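Local structure of cytochrome c552 (Thermochromatium tepidum, 5ZE8) at residues A299-I304 against E385-I390; Y322-A327 against W336-D341; V395-G400 against V430-I435. The protein carries five c-type hemes and probably acts as a low-potential electron-transfer protein in a thermophilic purple sulfur photosynthetic bacterium. All coordinates share one frame; numbering follows the deposited sequence.

Contact 1 (A299-I304 against E385-I390); sequences AAQVWI and ELNYEI
Ala300 and Tyr388 bond through both of their peptide groups: Ala300 N reaches Tyr388 O at 2.9 Å, and Tyr388 N returns to Ala300 O in an almost straight bond. Two residues on, Val302 and Leu386 repeat the pattern, Val302 N lying 2.8 Å from Leu386 O. Each of the four carbonyl oxygens also receives a CA-H from the neighbouring non-hydrogen-bonded pair, as where Glu385 CA stands 3.4 Å from Val302 O. On their other edge, Ala299, Gln301 and Trp303 make backbone bonds to Lys292, Thr290 and Asp288 of strand 285-294.

Beside Trp303, the glutamate Glu385 starts with CG anti to its backbone N (chi1 176°) and runs on extended, alongside the indole. Its CG sits over the six-membered ring of Trp303, 3.8 Å from the centroid and 21° off the normal, a CH-pi contact. The indole NE1 is satisfied by Thr290, whose hydroxyl oxygen also bonds Gln301 OE1. With an alanine in place of Trp303, the Glu385 chain would probably lose the flat surface it lies along, and the Thr290 hydroxyl its indole N-H partner. Asn387 OD1 comes within 3.3 Å of Gln301 CG, while its ND2 bonds Glu385 OE2 weakly.

On the other face Ala300 CB meets Ile390 CD1, and Tyr388 OH bonds Asp347. The segment axes come within 4.7 Å, their directions 162° apart: a regular antiparallel pair, the central and one outer strand of a three-stranded sheet.

Contact 2 (Y322-A327 against W336-D341); sequences YLKLTA and WQNAAD
Asn338 uses both ends of its side-chain amide to bond the backbone of 322-327. Leu325 N points at Asn338 OD1 from 2.8 Å in an almost straight bond (179°), although it approaches from well above the amide plane of the asparagine; Asn338 ND2 in turn gives a hydrogen bond to Leu323 O at 3.0 Å. The torsion responsible is chi1 of 64°, which sets CG between the backbone N and the carbonyl carbon and turns the amide onto the strand. Asp347 takes a further bond from ND2, and a water shared with Thr326 OG1 donates to OD1, so the carboxamide is held at both polar ends. The backbone of Asn338 adds its N-H to Leu325 O.

These bonds continue the antiparallel hairpin of strands 320-328 and 334-337 past its last strand residue: Ala327 and Trp336 form a hydrogen-bonded pair, Ala327 N to Trp336 O at 2.9 Å with a weak return bond, and beyond Gln337 the asparagine amide stands in for a strand backbone.

Gln337 NE2 ties back to Ala339 O at 2.9 Å, and a second water joins it to Lys324 NZ and Ala340 O. Farther out, Gln337 CG lies alongside Thr326, 3.7 Å from Thr326 CG2. The indole of Trp336 receives Leu325 CG at its edge, in the ring plane, with Leu325 CG 4.0 Å from Trp336 CZ3; Asn338 N lies over one face of the same ring, toward its rim. Ile390 and Pro391 of strand 383-391 also touch this indole.

Contact 3 (V395-G400 against V430-I435); sequences VALVRG and VSEKPI
Arg399 and Glu432 face each other across a non-hydrogen-bonded pair and form the salt bridge of this contact, with Arg399 NH1 2.8 Å from Glu432 OE2. Glu432 OE2 lies at the edge of the guanidinium, only 8° out of its plane; the two flat groups are turned 70° apart, and the nitrogen meets OE2 from above the carboxylate plane. The arginine chain, extended from CG to NE, carries the guanidinium past the glutamate to Val430, whose CG1 lies over the centre of one face, 3.6 Å from Arg399 CZ. Glu401 forms a second salt bridge, at NE, so two carboxylates share this cation and probably fix its rotation.

Backbone bonds join the strands in two complete hydrogen-bonded pairs. Val398 and Lys433 exchange both N-H groups, with Lys433 N 2.9 Å from Val398 O, as do Gly400 and Ser431, where Gly400 N reaches Ser431 O at 2.8 Å. At the chain's end Ile435 N bonds Ala396 O.

Apolar contacts occur on both faces. Leu397 lies alongside Pro434, its CD1 3.7 Å from Pro434 CD. On the face of Val398, Ile435 CG1 approaches Val395 CG1 at 4.0 Å and Val398 CG2 at 4.1 Å, and Ile298 and Thr291 also touch the isoleucine.

The C-terminal strand thus closes on 397-405 as an antiparallel partner, their segment axes 4.7 Å apart. On its other side 397-405 pairs with 320-328, where Ala396 and Leu397 both face Tyr328 in a classic beta bulge.

The three contact centres lie about 12 Å from one another, in the largely beta C-terminal part of the chain and about 28 to 33 Å from its centre. Contact 2 is nested within the loop closed by contact 1, and contact 3 follows both. Contacts 2 and 3 belong to one sheet, in which 320-328 and 397-405 are neighbours; Thr326 N probably bonds Arg399 O. Contact 1 belongs to the three-stranded sheet packed against it, Tyr388 CD2 lying 3.5 Å from Leu325 CD2. Two antiparallel sheets thus meet face to face through apolar side chains, a beta-sandwich-like arrangement that probably makes this strand-rich region one compact unit.

Contact 1 (A299-I304 against E385-I390)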
ATOM      1  N   ALA A 299      20.185   9.497 -29.691  1.00 21.96           N
ATOM      2  CA  ALA A 299      19.413  10.175 -28.654  1.00 23.38           C
ATOM      3  C   ALA A 299      18.206   9.293 -28.286  1.00 19.73           C
ATOM      4  O   ALA A 299      17.296   9.066 -29.039  1.00 22.92           O
ATOM      5  CB  ALA A 299      18.976  11.539 -29.126  1.00 25.38           C
ATOM      6  N   ALA A 300      18.206   8.823 -27.036  1.00 21.46           N
ATOM      7  CA  ALA A 300      17.188   7.887 -26.527  1.00 19.83           C
ATOM      8  C   ALA A 300      16.352   8.676 -25.529  1.00 20.06           C
ATOM      9  O   ALA A 300      16.881   9.335 -24.716  1.00 23.84           O
ATOM     10  CB  ALA A 300      17.891   6.680 -25.842  1.00 19.92           C
ATOM     11  N   GLN A 301      15.026   8.642 -25.691  1.00 22.26           N
ATOM     12  CA  GLN A 301      14.109   9.332 -24.783  1.00 23.25           C
ATOM     13  C   GLN A 301      13.268   8.299 -24.119  1.00 21.10           C
ATOM     14  O   GLN A 301      12.617   7.502 -24.816  1.00 20.05           O
ATOM     15  CB  GLN A 301      13.231  10.297 -25.560  1.00 28.04           C
ATOM     16  CG  GLN A 301      13.981  11.481 -26.177  1.00 34.06           C
ATOM     17  CD  GLN A 301      14.484  11.189 -27.574  1.00 37.83           C
ATOM     18  OE1 GLN A 301      13.718  10.746 -28.432  1.00 49.03           O
ATOM     19  NE2 GLN A 301      15.776  11.445 -27.823  1.00 44.33           N
ATOM     20  N   VAL A 302      13.274   8.300 -22.779  1.00 20.62           N
ATOM     21  CA  VAL A 302      12.489   7.374 -21.990  1.00 18.55           C
ATOM     22  C   VAL A 302      11.356   8.239 -21.414  1.00 16.21           C
ATOM     23  O   VAL A 302      11.598   9.253 -20.818  1.00 18.07           O
ATOM     24  CB  VAL A 302      13.310   6.664 -20.886  1.00 19.47           C
ATOM     25  CG1 VAL A 302      12.385   5.847 -20.003  1.00 17.70           C
ATOM     26  CG2 VAL A 302      14.321   5.764 -21.516  1.00 18.81           C
ATOM     27  N   TRP A 303      10.112   7.854 -21.701  1.00 15.64           N
ATOM     28  CA  TRP A 303       8.918   8.531 -21.178  1.00 17.74           C
ATOM     29  C   TRP A 303       8.208   7.632 -20.180  1.00 14.15           C
ATOM     30  O   TRP A 303       7.912   6.428 -20.490  1.00 14.43           O
ATOM     31  CB  TRP A 303       7.982   8.888 -22.347  1.00 21.01           C
ATOM     32  CG  TRP A 303       8.692   9.606 -23.497  1.00 27.33           C
ATOM     33  CD1 TRP A 303       9.384   9.023 -24.556  1.00 34.00           C
ATOM     34  CD2 TRP A 303       8.799  11.014 -23.687  1.00 31.85           C
ATOM     35  NE1 TRP A 303       9.910  10.001 -25.389  1.00 34.15           N
ATOM     36  CE2 TRP A 303       9.568  11.229 -24.883  1.00 33.23           C
ATOM     37  CE3 TRP A 303       8.331  12.125 -22.971  1.00 34.77           C
ATOM     38  CZ2 TRP A 303       9.858  12.509 -25.361  1.00 33.56           C
ATOM     39  CZ3 TRP A 303       8.636  13.404 -23.462  1.00 33.50           C
ATOM     40  CH2 TRP A 303       9.395  13.571 -24.646  1.00 37.22           C
ATOM     41  N   ILE A 304       7.966   8.187 -19.006  1.00 13.73           N
ATOM     42  CA  ILE A 304       7.283   7.373 -17.953  1.00 14.77           C
ATOM     43  C   ILE A 304       6.115   8.237 -17.439  1.00 13.56           C
ATOM     44  O   ILE A 304       6.364   9.216 -16.754  1.00 15.17           O
ATOM     45  CB  ILE A 304       8.214   6.996 -16.797  1.00 15.96           C
ATOM     46  CG1 ILE A 304       9.550   6.472 -17.347  1.00 17.34           C
ATOM     47  CG2 ILE A 304       7.514   5.934 -15.966  1.00 15.03           C
ATOM     48  CD1 ILE A 304      10.526   6.073 -16.272  1.00 18.63           C
ATOM     49  N   GLU A 385      10.350  12.655 -18.555  1.00 18.52           N
ATOM     50  CA  GLU A 385      11.160  12.420 -19.717  1.00 20.11           C
ATOM     51  C   GLU A 385      12.610  12.352 -19.274  1.00 18.02           C
ATOM     52  O   GLU A 385      13.096  13.233 -18.592  1.00 22.47           O
ATOM     53  CB  GLU A 385      11.009  13.610 -20.678  1.00 22.87           C
ATOM     54  CG  GLU A 385      11.852  13.634 -21.938  1.00 29.69           C
ATOM     55  CD  GLU A 385      11.738  15.027 -22.655  1.00 30.76           C
ATOM     56  OE1 GLU A 385      10.786  15.799 -22.362  1.00 43.78           O
ATOM     57  OE2 GLU A 385      12.585  15.346 -23.533  1.00 45.93           O
ATOM     58  N   LEU A 386      13.300  11.273 -19.628  0.50 20.11           N
ATOM     59  CA  LEU A 386      14.740  11.191 -19.415  0.50 20.22           C
ATOM     60  C   LEU A 386      15.444  10.967 -20.733  0.50 21.98           C
ATOM     61  O   LEU A 386      15.120  10.014 -21.451  0.50 22.62           O
ATOM     62  CB  LEU A 386      15.109  10.059 -18.446  0.50 21.19           C
ATOM     63  CG  LEU A 386      14.549  10.124 -17.021  0.50 23.41           C
ATOM     64  CD1 LEU A 386      15.144   8.993 -16.193  0.50 22.98           C
ATOM     65  CD2 LEU A 386      14.815  11.464 -16.342  0.50 22.72           C
ATOM     66  N   ASN A 387      16.449  11.810 -20.983  1.00 21.51           N
ATOM     67  CA  ASN A 387      17.234  11.820 -22.206  1.00 25.46           C
ATOM     68  C   ASN A 387      18.595  11.244 -22.019  1.00 21.20           C
ATOM     69  O   ASN A 387      19.334  11.578 -21.077  1.00 25.16           O
ATOM     70  CB  ASN A 387      17.350  13.237 -22.738  1.00 32.16           C
ATOM     71  CG  ASN A 387      15.995  13.858 -22.976  1.00 39.41           C
ATOM     72  OD1 ASN A 387      15.307  13.494 -23.925  1.00 40.34           O
ATOM     73  ND2 ASN A 387      15.583  14.784 -22.087  1.00 46.63           N
ATOM     74  N   TYR A 388      18.941  10.355 -22.942  1.00 20.01           N
ATOM     75  CA  TYR A 388      20.280   9.836 -22.952  1.00 18.29           C
ATOM     76  C   TYR A 388      20.956   9.967 -24.307  1.00 19.15           C
ATOM     77  O   TYR A 388      20.281   9.969 -25.330  1.00 20.68           O
ATOM     78  CB  TYR A 388      20.214   8.377 -22.552  1.00 18.77           C
ATOM     79  CG  TYR A 388      19.844   8.191 -21.105  1.00 16.40           C
ATOM     80  CD1 TYR A 388      20.799   8.159 -20.112  1.00 14.07           C
ATOM     81  CD2 TYR A 388      18.519   7.989 -20.724  1.00 16.72           C
ATOM     82  CE1 TYR A 388      20.422   7.893 -18.758  1.00 16.63           C
ATOM     83  CE2 TYR A 388      18.161   7.793 -19.417  1.00 17.32           C
ATOM     84  CZ  TYR A 388      19.087   7.759 -18.427  1.00 16.26           C
ATOM     85  OH  TYR A 388      18.725   7.583 -17.065  1.00 18.10           O
ATOM     86  N   GLU A 389      22.284  10.088 -24.293  1.00 20.50           N
ATOM     87  CA  GLU A 389      23.088  10.132 -25.522  1.00 22.42           C
ATOM     88  C   GLU A 389      24.005   8.908 -25.552  1.00 19.46           C
ATOM     89  O   GLU A 389      24.907   8.750 -24.739  1.00 24.67           O
ATOM     90  CB  GLU A 389      23.842  11.437 -25.564  1.00 25.07           C
ATOM     91  CG  GLU A 389      22.931  12.673 -25.621  1.00 28.48           C
ATOM     92  CD  GLU A 389      22.549  13.122 -27.019  1.00 36.73           C
ATOM     93  OE1 GLU A 389      22.148  14.296 -27.159  1.00 51.91           O
ATOM     94  OE2 GLU A 389      22.683  12.353 -28.003  1.00 45.85           O
ATOM     95  N   ILE A 390      23.683   8.016 -26.443  1.00 19.27           N
ATOM     96  CA  ILE A 390      24.314   6.694 -26.500  1.00 19.16           C
ATOM     97  C   ILE A 390      25.287   6.673 -27.725  1.00 18.17           C
ATOM     98  O   ILE A 390      24.854   6.872 -28.838  1.00 19.40           O
ATOM     99  CB  ILE A 390      23.296   5.527 -26.672  1.00 17.88           C
ATOM    100  CG1 ILE A 390      22.287   5.511 -25.472  1.00 19.08           C
ATOM    101  CG2 ILE A 390      24.043   4.189 -26.700  1.00 18.96           C
ATOM    102  CD1 ILE A 390      21.203   4.501 -25.641  1.00 17.81           C
TER

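Contact 2 (Y322-A327 against W336-D341)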
ATOM      1  N   TYR A 322      13.650   1.842 -10.366  1.00 14.28           N
ATOM      2  CA  TYR A 322      14.823   2.297 -11.106  1.00 13.99           C
ATOM      3  C   TYR A 322      14.706   1.886 -12.545  1.00 14.05           C
ATOM      4  O   TYR A 322      14.084   0.880 -12.803  1.00 13.52           O
ATOM      5  CB  TYR A 322      16.122   1.803 -10.505  1.00 14.35           C
ATOM      6  CG  TYR A 322      16.403   0.338 -10.393  1.00 12.98           C
ATOM      7  CD1 TYR A 322      16.874  -0.389 -11.470  1.00 16.39           C
ATOM      8  CD2 TYR A 322      16.183  -0.384  -9.219  1.00 15.70           C
ATOM      9  CE1 TYR A 322      17.145  -1.748 -11.359  1.00 16.43           C
ATOM     10  CE2 TYR A 322      16.501  -1.725  -9.078  1.00 15.70           C
ATOM     11  CZ  TYR A 322      16.943  -2.422 -10.184  1.00 19.64           C
ATOM     12  OH  TYR A 322      17.211  -3.761 -10.075  1.00 20.43           O
ATOM     13  N   LEU A 323      15.328   2.711 -13.425  1.00 14.01           N
ATOM     14  CA  LEU A 323      15.351   2.515 -14.853  1.00 12.98           C
ATOM     15  C   LEU A 323      16.706   1.927 -15.232  1.00 12.34           C
ATOM     16  O   LEU A 323      17.703   2.451 -14.847  1.00 13.75           O
ATOM     17  CB  LEU A 323      15.172   3.820 -15.580  1.00 15.57           C
ATOM     18  CG  LEU A 323      15.575   3.813 -17.052  1.00 15.35           C
ATOM     19  CD1 LEU A 323      14.566   2.939 -17.862  1.00 16.67           C
ATOM     20  CD2 LEU A 323      15.551   5.192 -17.560  1.00 16.11           C
ATOM     21  N   LYS A 324      16.713   0.839 -15.979  1.00 12.35           N
ATOM     22  CA  LYS A 324      17.917   0.355 -16.666  1.00 14.07           C
ATOM     23  C   LYS A 324      17.723   0.535 -18.166  1.00 13.78           C
ATOM     24  O   LYS A 324      16.803   0.002 -18.709  1.00 15.93           O
ATOM     25  CB  LYS A 324      18.130  -1.083 -16.372  1.00 17.62           C
ATOM     26  CG  LYS A 324      18.423  -1.371 -14.940  1.00 22.13           C
ATOM     27  CD  LYS A 324      19.863  -0.990 -14.541  1.00 26.35           C
ATOM     28  CE  LYS A 324      20.942  -1.926 -15.080  1.00 30.26           C
ATOM     29  NZ  LYS A 324      20.784  -3.308 -14.638  1.00 34.81           N
ATOM     30  N   LEU A 325      18.641   1.223 -18.795  1.00 12.22           N
ATOM     31  CA  LEU A 325      18.640   1.452 -20.217  1.00 12.90           C
ATOM     32  C   LEU A 325      19.970   0.940 -20.759  1.00 13.17           C
ATOM     33  O   LEU A 325      21.041   1.329 -20.302  1.00 14.30           O
ATOM     34  CB  LEU A 325      18.480   2.916 -20.614  1.00 13.64           C
ATOM     35  CG  LEU A 325      18.301   3.352 -22.063  1.00 14.45           C
ATOM     36  CD1 LEU A 325      16.960   2.760 -22.534  1.00 15.25           C
ATOM     37  CD2 LEU A 325      18.318   4.868 -22.197  1.00 15.19           C
ATOM     38  N   THR A 326      19.863   0.064 -21.750  1.00 12.27           N
ATOM     39  CA  THR A 326      21.054  -0.709 -22.171  1.00 12.44           C
ATOM     40  C   THR A 326      21.053  -0.757 -23.696  1.00 13.82           C
ATOM     41  O   THR A 326      20.059  -0.989 -24.290  1.00 14.23           O
ATOM     42  CB  THR A 326      21.062  -2.121 -21.597  1.00 13.44           C
ATOM     43  OG1 THR A 326      20.860  -2.148 -20.161  1.00 15.35           O
ATOM     44  CG2 THR A 326      22.378  -2.869 -21.887  1.00 13.81           C
ATOM     45  N   ALA A 327      22.244  -0.606 -24.308  1.00 13.35           N
ATOM     46  CA  ALA A 327      22.402  -0.712 -25.758  1.00 14.38           C
ATOM     47  C   ALA A 327      23.265  -1.925 -26.048  1.00 14.89           C
ATOM     48  O   ALA A 327      24.248  -2.202 -25.341  1.00 15.89           O
ATOM     49  CB  ALA A 327      23.048   0.492 -26.348  1.00 15.29           C
ATOM     50  N   TRP A 336      26.689  -0.266 -23.935  1.00 16.21           N
ATOM     51  CA  TRP A 336      26.503   0.926 -23.112  1.00 13.96           C
ATOM     52  C   TRP A 336      25.391   0.691 -22.153  1.00 14.18           C
ATOM     53  O   TRP A 336      24.457  -0.043 -22.489  1.00 15.52           O
ATOM     54  CB  TRP A 336      26.096   2.104 -24.026  1.00 15.40           C
ATOM     55  CG  TRP A 336      25.808   3.382 -23.329  1.00 16.64           C
ATOM     56  CD1 TRP A 336      26.668   4.401 -23.056  1.00 15.90           C
ATOM     57  CD2 TRP A 336      24.537   3.787 -22.776  1.00 15.42           C
ATOM     58  NE1 TRP A 336      26.000   5.443 -22.442  1.00 20.05           N
ATOM     59  CE2 TRP A 336      24.705   5.068 -22.226  1.00 18.41           C
ATOM     60  CE3 TRP A 336      23.268   3.202 -22.753  1.00 16.83           C
ATOM     61  CZ2 TRP A 336      23.680   5.779 -21.635  1.00 18.34           C
ATOM     62  CZ3 TRP A 336      22.246   3.929 -22.150  1.00 17.32           C
ATOM     63  CH2 TRP A 336      22.479   5.168 -21.556  1.00 17.06           C
ATOM     64  N   GLN A 337      25.454   1.314 -20.983  1.00 14.08           N
ATOM     65  CA  GLN A 337      24.387   1.183 -19.985  1.00 16.31           C
ATOM     66  C   GLN A 337      24.303   2.461 -19.224  1.00 17.30           C
ATOM     67  O   GLN A 337      25.330   3.079 -18.897  1.00 17.39           O
ATOM     68  CB  GLN A 337      24.738   0.149 -18.956  1.00 20.51           C
ATOM     69  CG  GLN A 337      24.494  -1.231 -19.372  1.00 23.98           C
ATOM     70  CD  GLN A 337      24.802  -2.278 -18.313  1.00 30.81           C
ATOM     71  OE1 GLN A 337      24.997  -3.434 -18.666  1.00 32.90           O
ATOM     72  NE2 GLN A 337      24.736  -1.914 -17.019  1.00 33.08           N
ATOM     73  N   ASN A 338      23.128   2.849 -18.794  1.00 14.70           N
ATOM     74  CA  ASN A 338      22.987   4.114 -18.061  1.00 16.04           C
ATOM     75  C   ASN A 338      23.641   4.002 -16.691  1.00 17.41           C
ATOM     76  O   ASN A 338      24.103   5.040 -16.130  1.00 20.60           O
ATOM     77  CB  ASN A 338      21.485   4.524 -17.877  1.00 15.49           C
ATOM     78  CG  ASN A 338      20.697   3.557 -17.019  1.00 15.23           C
ATOM     79  OD1 ASN A 338      20.722   2.326 -17.240  1.00 15.88           O
ATOM     80  ND2 ASN A 338      19.967   4.111 -15.981  1.00 13.98           N
ATOM     81  N   ALA A 339      23.612   2.822 -16.136  1.00 18.20           N
ATOM     82  CA  ALA A 339      24.002   2.552 -14.797  1.00 20.78           C
ATOM     83  C   ALA A 339      24.640   1.241 -14.859  1.00 21.15           C
ATOM     84  O   ALA A 339      24.029   0.223 -15.269  1.00 23.82           O
ATOM     85  CB  ALA A 339      22.805   2.519 -13.847  1.00 20.77           C
ATOM     86  N   ALA A 340      25.921   1.261 -14.481  1.00 26.70           N
ATOM     87  CA  ALA A 340      26.723   0.075 -14.495  1.00 25.63           C
ATOM     88  C   ALA A 340      26.144  -0.933 -13.554  1.00 32.30           C
ATOM     89  O   ALA A 340      25.886  -2.052 -13.984  1.00 30.07           O
ATOM     90  CB  ALA A 340      28.171   0.368 -14.155  1.00 26.59           C
ATOM     91  N   ASP A 341      25.944  -0.521 -12.297  1.00 31.48           N
ATOM     92  CA  ASP A 341      25.265  -1.311 -11.268  1.00 39.73           C
ATOM     93  C   ASP A 341      23.895  -0.603 -10.936  1.00 28.57           C
ATOM     94  O   ASP A 341      23.021  -0.490 -11.812  1.00 37.52           O
ATOM     95  CB  ASP A 341      26.118  -1.409  -9.983  1.00 45.87           C
ATOM     96  CG  ASP A 341      27.556  -1.844 -10.217  1.00 62.20           C
ATOM     97  OD1 ASP A 341      28.114  -1.560 -11.306  1.00 76.61           O
ATOM     98  OD2 ASP A 341      28.160  -2.430  -9.275  1.00 65.41           O
TER
HETATM   99  O   HOH W   1      23.605  -3.723 -14.979  1.00 34.92           O
HETATM  100  O   HOH W   2      21.446  -0.518 -17.824  1.00 25.18           O

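Contact 3 (V395-G400 against V430-I435)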
ATOM      1  N   VAL A 395      25.609  -0.442 -32.323  1.00 17.56           N
ATOM      2  CA  VAL A 395      24.339  -0.652 -31.549  1.00 17.43           C
ATOM      3  C   VAL A 395      23.262  -1.141 -32.503  1.00 17.24           C
ATOM      4  O   VAL A 395      22.968  -0.434 -33.481  1.00 20.57           O
ATOM      5  CB  VAL A 395      23.865   0.635 -30.842  1.00 18.48           C
ATOM      6  CG1 VAL A 395      22.524   0.396 -30.164  1.00 17.83           C
ATOM      7  CG2 VAL A 395      24.911   1.129 -29.830  1.00 18.10           C
ATOM      8  N   ALA A 396      22.716  -2.322 -32.194  1.00 15.83           N
ATOM      9  CA  ALA A 396      21.634  -2.957 -32.890  1.00 16.03           C
ATOM     10  C   ALA A 396      20.306  -2.861 -32.110  1.00 17.81           C
ATOM     11  O   ALA A 396      19.243  -2.911 -32.719  1.00 19.20           O
ATOM     12  CB  ALA A 396      22.014  -4.389 -33.213  1.00 17.87           C
ATOM     13  N   LEU A 397      20.359  -2.709 -30.772  1.00 15.86           N
ATOM     14  CA  LEU A 397      19.130  -2.744 -29.948  1.00 15.48           C
ATOM     15  C   LEU A 397      19.332  -1.801 -28.773  1.00 14.87           C
ATOM     16  O   LEU A 397      20.381  -1.854 -28.169  1.00 15.40           O
ATOM     17  CB  LEU A 397      18.981  -4.112 -29.385  1.00 16.76           C
ATOM     18  CG  LEU A 397      17.795  -4.352 -28.481  1.00 19.91           C
ATOM     19  CD1 LEU A 397      16.509  -4.038 -29.283  1.00 23.12           C
ATOM     20  CD2 LEU A 397      17.821  -5.795 -28.023  1.00 20.43           C
ATOM     21  N   VAL A 398      18.309  -1.012 -28.437  1.00 13.95           N
ATOM     22  CA  VAL A 398      18.297  -0.216 -27.182  1.00 14.38           C
ATOM     23  C   VAL A 398      17.078  -0.760 -26.413  1.00 13.75           C
ATOM     24  O   VAL A 398      15.984  -0.892 -26.980  1.00 13.61           O
ATOM     25  CB  VAL A 398      18.177   1.266 -27.453  1.00 14.88           C
ATOM     26  CG1 VAL A 398      18.138   2.060 -26.196  1.00 16.48           C
ATOM     27  CG2 VAL A 398      19.382   1.807 -28.241  1.00 16.23           C
ATOM     28  N   ARG A 399      17.261  -1.061 -25.115  1.00 13.88           N
ATOM     29  CA  ARG A 399      16.219  -1.758 -24.339  1.00 13.43           C
ATOM     30  C   ARG A 399      16.150  -1.020 -23.015  1.00 12.40           C
ATOM     31  O   ARG A 399      17.160  -0.867 -22.309  1.00 13.38           O
ATOM     32  CB  ARG A 399      16.502  -3.230 -24.177  1.00 15.79           C
ATOM     33  CG  ARG A 399      15.539  -3.936 -23.218  1.00 17.01           C
ATOM     34  CD  ARG A 399      15.730  -5.408 -23.407  1.00 19.97           C
ATOM     35  NE  ARG A 399      15.084  -6.135 -22.336  1.00 20.69           N
ATOM     36  CZ  ARG A 399      14.143  -7.042 -22.454  1.00 23.93           C
ATOM     37  NH1 ARG A 399      13.609  -7.427 -23.628  1.00 24.40           N
ATOM     38  NH2 ARG A 399      13.706  -7.600 -21.340  1.00 27.76           N
ATOM     39  N   GLY A 400      14.920  -0.601 -22.678  1.00 13.15           N
ATOM     40  CA  GLY A 400      14.645  -0.025 -21.383  1.00 14.09           C
ATOM     41  C   GLY A 400      13.840  -0.938 -20.522  1.00 14.29           C
ATOM     42  O   GLY A 400      12.889  -1.589 -21.008  1.00 13.47           O
ATOM     43  N   VAL A 430       8.845  -2.792 -20.048  1.00 16.21           N
ATOM     44  CA  VAL A 430       9.977  -3.060 -20.962  1.00 16.87           C
ATOM     45  C   VAL A 430       9.651  -2.364 -22.259  1.00 19.87           C
ATOM     46  O   VAL A 430       8.521  -2.432 -22.719  1.00 20.24           O
ATOM     47  CB  VAL A 430      10.172  -4.543 -21.240  1.00 18.64           C
ATOM     48  CG1 VAL A 430      11.358  -4.752 -22.223  1.00 17.87           C
ATOM     49  CG2 VAL A 430      10.547  -5.317 -20.011  1.00 22.25           C
ATOM     50  N   SER A 431      10.643  -1.751 -22.911  1.00 15.78           N
ATOM     51  CA  SER A 431      10.490  -1.199 -24.249  1.00 16.27           C
ATOM     52  C   SER A 431      11.779  -1.464 -25.000  1.00 16.99           C
ATOM     53  O   SER A 431      12.849  -1.166 -24.478  1.00 18.22           O
ATOM     54  CB  SER A 431      10.167   0.244 -24.217  1.00 18.72           C
ATOM     55  OG  SER A 431       9.772   0.764 -25.483  1.00 21.02           O
ATOM     56  N   GLU A 432      11.641  -1.980 -26.228  1.00 16.61           N
ATOM     57  CA  GLU A 432      12.803  -2.299 -27.120  1.00 18.17           C
ATOM     58  C   GLU A 432      12.693  -1.502 -28.390  1.00 18.40           C
ATOM     59  O   GLU A 432      11.578  -1.385 -28.946  1.00 19.39           O
ATOM     60  CB  GLU A 432      12.827  -3.764 -27.519  1.00 19.83           C
ATOM     61  CG  GLU A 432      13.406  -4.701 -26.424  1.00 19.51           C
ATOM     62  CD  GLU A 432      13.614  -6.116 -26.905  1.00 21.58           C
ATOM     63  OE1 GLU A 432      12.874  -6.523 -27.869  1.00 22.78           O
ATOM     64  OE2 GLU A 432      14.419  -6.860 -26.298  1.00 21.33           O
ATOM     65  N   LYS A 433      13.790  -0.927 -28.823  1.00 17.25           N
ATOM     66  CA  LYS A 433      13.864  -0.360 -30.167  1.00 17.87           C
ATOM     67  C   LYS A 433      15.033  -0.959 -30.965  1.00 18.57           C
ATOM     68  O   LYS A 433      16.167  -0.861 -30.518  1.00 17.78           O
ATOM     69  CB  LYS A 433      13.900   1.168 -30.104  1.00 22.03           C
ATOM     70  CG  LYS A 433      12.608   1.782 -29.606  1.00 29.65           C
ATOM     71  CD  LYS A 433      11.442   1.554 -30.586  1.00 37.73           C
ATOM     72  CE  LYS A 433      10.139   2.211 -30.134  1.00 42.81           C
ATOM     73  NZ  LYS A 433       9.738   1.786 -28.756  1.00 45.88           N
ATOM     74  N   PRO A 434      14.747  -1.676 -32.085  1.00 21.42           N
ATOM     75  CA  PRO A 434      15.888  -1.898 -33.016  1.00 23.82           C
ATOM     76  C   PRO A 434      16.454  -0.743 -33.772  1.00 21.11           C
ATOM     77  O   PRO A 434      15.725   0.119 -34.217  1.00 22.51           O
ATOM     78  CB  PRO A 434      15.328  -3.004 -33.923  1.00 25.42           C
ATOM     79  CG  PRO A 434      14.887  -3.960 -32.890  1.00 29.16           C
ATOM     80  CD  PRO A 434      14.111  -3.020 -31.916  1.00 30.75           C
ATOM     81  N   ILE A 435      17.778  -0.755 -33.916  1.00 21.33           N
ATOM     82  CA  ILE A 435      18.537   0.343 -34.521  1.00 26.05           C
ATOM     83  C   ILE A 435      19.104  -0.202 -35.833  1.00 31.96           C
ATOM     84  O   ILE A 435      19.772  -1.244 -35.863  1.00 31.06           O
ATOM     85  CB  ILE A 435      19.726   0.738 -33.643  1.00 25.28           C
ATOM     86  CG1 ILE A 435      19.232   1.122 -32.247  1.00 24.75           C
ATOM     87  CG2 ILE A 435      20.527   1.885 -34.252  1.00 25.22           C
ATOM     88  CD1 ILE A 435      18.196   2.223 -32.169  1.00 26.44           C
ATOM     89  OXT ILE A 435      18.885   0.448 -36.845  1.00 36.39           O
TER